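Local coordinates for 4-hydroxybutyrate CoA-transferase (Porphyromonas gingivalis, PDB 3D3U), which probably transfers coenzyme A between carboxylic acids, with 4-hydroxybutyrate the likely acid its name implies, at residues A43-R46 with Q47-K50; G273-E276 with L277-V281. One frame throughout, in Å; residues are numbered along the deposited sequence.

Contact 1. Residues A43-R46 with Q47-K50; sequences AMYR and QREK
Tyr-45 and Arg-48 send their side chains off the end of helix 38-46 side by side and pointing the same way, bringing the guanidinium over one face of the phenol ring. Arg-48 CZ stands 4.3 Å from the centroid of the Tyr-45 ring, 32° off its normal, so this is an off-centre cation-pi contact with the two planes inclined by 50°. The reach depends on shape: Tyr-45 has CG anti to its own N (chi1 -169°), while the arginine runs extended from CG to NE. Glu-49 adds a loose salt bridge, its OE2 lying 3.5 Å from Arg-48 NE but well out of the guanidinium plane, so that charge alone acts there. The helical side is packed more closely. Ala-43 and Met-44 are buried against Val-18 of helix 14-21, where a small methyl and a flexible thioether suit the confined interface. Gln-47 N donates to Ala-43 O at 3.0 Å, and the aliphatic part of Gln-47 folds back over that same carbonyl, with CG 3.4 Å from Ala-43 O. Both Arg-46 and Gln-47 turn their polar ends to Asp-15. Glu-49 and Arg-46 make up the solvent side, the arginine still held by its aspartate. Arg-48 N closes a shorter loop onto Tyr-45 O at 3.0 Å; this passage from an i+4 to an i+3 bond is characteristic of a helix C-terminus, here unwinding toward strand 54-57 of the parallel sheet.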
loop_
_atom_site.group_PDB
_atom_site.type_symbol
_atom_site.label_atom_id
_atom_site.label_comp_id
_atom_site.label_asym_id
_atom_site.label_seq_id
_atom_site.Cartn_x
_atom_site.Cartn_y
_atom_site.Cartn_z
ATOM N N ALA A 43 0.598 -23.459 10.770
ATOM C CA ALA A 43 1.549 -24.583 11.047
ATOM C C ALA A 43 2.669 -24.290 12.036
ATOM O O ALA A 43 3.136 -25.172 12.688
ATOM C CB ALA A 43 2.106 -25.274 9.750
ATOM N N MET A 44 3.094 -23.041 12.120
ATOM C CA MET A 44 4.093 -22.678 13.117
ATOM C C MET A 44 3.494 -22.763 14.509
ATOM O O MET A 44 4.157 -23.165 15.442
ATOM C CB MET A 44 4.621 -21.245 12.848
ATOM C CG MET A 44 5.622 -21.116 11.638
ATOM S SD MET A 44 6.007 -19.381 11.387
ATOM C CE MET A 44 7.345 -19.061 12.458
ATOM N N TYR A 45 2.238 -22.360 14.653
ATOM C CA TYR A 45 1.529 -22.638 15.902
ATOM C C TYR A 45 1.549 -24.135 16.318
ATOM O O TYR A 45 2.100 -24.505 17.372
ATOM C CB TYR A 45 0.076 -22.214 15.847
ATOM C CG TYR A 45 -0.539 -22.254 17.184
ATOM C CD1 TYR A 45 -0.403 -21.165 18.057
ATOM C CD2 TYR A 45 -1.218 -23.375 17.636
ATOM C CE1 TYR A 45 -0.970 -21.153 19.328
ATOM C CE2 TYR A 45 -1.757 -23.396 18.922
ATOM C CZ TYR A 45 -1.630 -22.271 19.784
ATOM O OH TYR A 45 -2.169 -22.249 21.086
ATOM N N ARG A 46 0.933 -24.992 15.514
ATOM C CA ARG A 46 0.985 -26.406 15.845
ATOM C C ARG A 46 2.385 -26.929 16.130
ATOM O O ARG A 46 2.523 -27.741 17.010
ATOM C CB ARG A 46 0.424 -27.218 14.719
ATOM C CG ARG A 46 -0.955 -26.870 14.363
ATOM C CD ARG A 46 -1.549 -27.916 13.507
ATOM N NE ARG A 46 -0.932 -27.767 12.244
ATOM C CZ ARG A 46 -1.397 -26.961 11.316
ATOM N NH1 ARG A 46 -2.544 -26.245 11.541
ATOM N NH2 ARG A 46 -0.675 -26.869 10.157
ATOM N N GLN A 47 3.411 -26.512 15.381
ATOM C CA GLN A 47 4.741 -27.059 15.520
ATOM C C GLN A 47 5.563 -26.288 16.508
ATOM O O GLN A 47 6.764 -26.486 16.510
ATOM C CB GLN A 47 5.493 -27.150 14.182
ATOM C CG GLN A 47 4.792 -28.056 13.126
ATOM C CD GLN A 47 4.617 -29.517 13.559
ATOM O OE1 GLN A 47 5.612 -30.152 13.963
ATOM N NE2 GLN A 47 3.350 -30.055 13.525
ATOM N N ARG A 48 4.963 -25.426 17.353
ATOM C CA ARG A 48 5.767 -24.526 18.253
ATOM C C ARG A 48 6.839 -25.143 19.156
ATOM O O ARG A 48 7.884 -24.541 19.469
ATOM C CB ARG A 48 4.891 -23.691 19.114
ATOM C CG ARG A 48 4.113 -24.416 20.067
ATOM C CD ARG A 48 2.931 -23.529 20.482
ATOM N NE ARG A 48 2.170 -23.939 21.678
ATOM C CZ ARG A 48 0.947 -24.434 21.659
ATOM N NH1 ARG A 48 0.307 -24.717 22.781
ATOM N NH2 ARG A 48 0.345 -24.602 20.513
ATOM N N GLU A 49 6.590 -26.390 19.512
ATOM C CA GLU A 49 7.272 -27.045 20.605
ATOM C C GLU A 49 8.583 -27.446 19.976
ATOM O O GLU A 49 9.531 -27.705 20.687
ATOM C CB GLU A 49 6.377 -28.221 21.060
ATOM C CG GLU A 49 4.817 -27.987 20.734
ATOM C CD GLU A 49 3.869 -27.871 22.019
ATOM O OE1 GLU A 49 4.330 -28.345 23.133
ATOM O OE2 GLU A 49 2.673 -27.362 21.954
ATOM N N LYS A 50 8.656 -27.438 18.643
ATOM C CA LYS A 50 9.919 -27.680 17.983
ATOM C C LYS A 50 10.674 -26.446 17.519
ATOM O O LYS A 50 11.884 -26.560 17.301
ATOM C CB LYS A 50 9.777 -28.493 16.733
ATOM C CG LYS A 50 8.936 -29.603 16.871
ATOM C CD LYS A 50 8.914 -30.409 15.550
ATOM C CE LYS A 50 7.960 -31.622 15.623
ATOM N NZ LYS A 50 8.066 -32.244 16.990
#

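Contact 2. Residues G273-E276 with L277-V281; sequences GSKE and LYDFV
This is a local contact at the N-terminus of helix 275-281, between strands 266-268 and 287-289, where Gly-273 and Ser-274 lead into the first turn. Ser-274 is the N-cap: its OG accepts from Leu-277 N at 3.3 Å, and its short hydroxyl also bonds to Asp-243. Tyr-278 folds back along the incoming chain, and Gly-273 N donates to its OH at 2.8 Å, a nearly straight bond (160°). Ala-185 O is a second partner of that buried hydroxyl. Ser-274 O sits over one face of the ring, toward its rim, while also accepting from Tyr-278 N. Gly-273 has backbone angles that call for glycine, and Leu-277 CD1 packs 3.8 Å from Gly-273 CA. The helix is the crossover of a beta-alpha-beta unit, consistent with the Rossmann-like fold of the family. On the exposed flank, Lys-275 and Asp-279 are one turn apart: Lys-275 NZ forms a salt bridge at 3.2 Å with Asp-279 OD1, which accepts through its syn lone pair. A bend at chi4 (37°) brings the ammonium round to the carboxylate. Glu-276 instead reaches Arg-250 of helix 243-251, and Phe-280 also touches Met-246 and Arg-250 of that helix.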
loop_
_atom_site.group_PDB
_atom_site.type_symbol
_atom_site.label_atom_id
_atom_site.label_comp_id
_atom_site.label_asym_id
_atom_site.label_seq_id
_atom_site.Cartn_x
_atom_site.Cartn_y
_atom_site.Cartn_z
ATOM N N GLY A 273 -9.390 -6.099 -0.857
ATOM C CA GLY A 273 -10.748 -5.588 -0.875
ATOM C C GLY A 273 -11.685 -6.748 -0.876
ATOM O O GLY A 273 -11.466 -7.781 -0.202
ATOM N N SER A 274 -12.744 -6.629 -1.638
ATOM C CA SER A 274 -13.746 -7.672 -1.593
ATOM C C SER A 274 -13.391 -8.848 -2.595
ATOM O O SER A 274 -12.491 -8.721 -3.466
ATOM C CB SER A 274 -15.062 -7.021 -1.984
ATOM O OG SER A 274 -15.115 -6.922 -3.417
ATOM N N LYS A 275 -14.142 -9.956 -2.496
ATOM C CA LYS A 275 -14.035 -11.039 -3.398
ATOM C C LYS A 275 -14.277 -10.544 -4.801
ATOM O O LYS A 275 -13.629 -11.009 -5.733
ATOM C CB LYS A 275 -15.048 -12.100 -3.043
ATOM C CG LYS A 275 -14.820 -13.445 -3.817
ATOM C CD LYS A 275 -16.089 -14.439 -3.924
ATOM C CE LYS A 275 -16.012 -15.408 -5.170
ATOM N NZ LYS A 275 -14.477 -15.680 -5.176
ATOM N N GLU A 276 -15.185 -9.587 -4.986
ATOM C CA GLU A 276 -15.349 -8.983 -6.316
ATOM C C GLU A 276 -14.037 -8.406 -6.857
ATOM O O GLU A 276 -13.686 -8.627 -8.007
ATOM C CB GLU A 276 -16.388 -7.898 -6.280
ATOM C CG GLU A 276 -16.649 -7.302 -7.664
ATOM C CD GLU A 276 -18.109 -7.401 -8.055
ATOM O OE1 GLU A 276 -18.589 -6.708 -9.012
ATOM O OE2 GLU A 276 -18.767 -8.230 -7.377
ATOM N N LEU A 277 -13.304 -7.655 -6.032
ATOM C CA LEU A 277 -11.997 -7.170 -6.446
ATOM C C LEU A 277 -11.240 -8.331 -6.970
ATOM O O LEU A 277 -10.789 -8.301 -8.142
ATOM C CB LEU A 277 -11.218 -6.610 -5.275
ATOM C CG LEU A 277 -10.672 -5.216 -5.471
ATOM C CD1 LEU A 277 -9.711 -4.872 -4.433
ATOM C CD2 LEU A 277 -9.986 -5.076 -6.777
ATOM N N TYR A 278 -11.105 -9.361 -6.125
ATOM C CA TYR A 278 -10.208 -10.491 -6.464
ATOM C C TYR A 278 -10.623 -11.115 -7.738
ATOM O O TYR A 278 -9.790 -11.177 -8.672
ATOM C CB TYR A 278 -10.028 -11.509 -5.344
ATOM C CG TYR A 278 -9.617 -10.818 -4.052
ATOM C CD1 TYR A 278 -8.751 -9.727 -4.073
ATOM C CD2 TYR A 278 -10.127 -11.205 -2.815
ATOM C CE1 TYR A 278 -8.404 -9.041 -2.917
ATOM C CE2 TYR A 278 -9.766 -10.515 -1.631
ATOM C CZ TYR A 278 -8.908 -9.417 -1.703
ATOM O OH TYR A 278 -8.515 -8.709 -0.566
ATOM N N ASP A 279 -11.893 -11.488 -7.862
ATOM C CA ASP A 279 -12.301 -11.953 -9.193
ATOM C C ASP A 279 -12.132 -11.026 -10.370
ATOM O O ASP A 279 -11.987 -11.518 -11.456
ATOM C CB ASP A 279 -13.727 -12.528 -9.305
ATOM C CG ASP A 279 -14.113 -13.362 -8.157
ATOM O OD1 ASP A 279 -13.204 -13.824 -7.455
ATOM O OD2 ASP A 279 -15.310 -13.576 -7.848
ATOM N N PHE A 280 -12.212 -9.713 -10.191
ATOM C CA PHE A 280 -11.985 -8.765 -11.308
ATOM C C PHE A 280 -10.494 -8.717 -11.689
ATOM O O PHE A 280 -10.118 -8.728 -12.901
ATOM C CB PHE A 280 -12.443 -7.371 -10.898
ATOM C CG PHE A 280 -12.137 -6.252 -11.894
ATOM C CD1 PHE A 280 -12.930 -6.060 -13.055
ATOM C CD2 PHE A 280 -11.134 -5.279 -11.610
ATOM C CE1 PHE A 280 -12.683 -4.972 -13.979
ATOM C CE2 PHE A 280 -10.914 -4.197 -12.539
ATOM C CZ PHE A 280 -11.718 -4.062 -13.731
ATOM N N VAL A 281 -9.618 -8.656 -10.692
ATOM C CA VAL A 281 -8.200 -8.526 -11.074
ATOM C C VAL A 281 -7.567 -9.822 -11.592
ATOM O O VAL A 281 -6.502 -9.831 -12.282
ATOM C CB VAL A 281 -7.379 -7.870 -9.975
ATOM C CG1 VAL A 281 -8.131 -6.554 -9.546
ATOM C CG2 VAL A 281 -7.065 -8.892 -8.802
#

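How the contacts relate
Contacts 1 and 2 show the two ends of helices: 43-50 a C-terminus that unwinds, 273-281 an N-terminus that is capped. Contact 1 belongs to the N-terminal and contact 2 to the C-terminal acetyl-CoA hydrolase/transferase domain family, and they serve different sheets. Their centres are 32 Å apart and their nearest atoms about 21 Å, so neither touches the other. Contact 1 is peripheral, about 30 Å from the centre of the chain, whereas contact 2 lies at about 16 Å, measured from the centre of each contact. Ala-185, Glu-186 and Val-187, which follow the last strand of the parallel sheet, bond to contact 2 and thus tie it to the chain leaving that sheet.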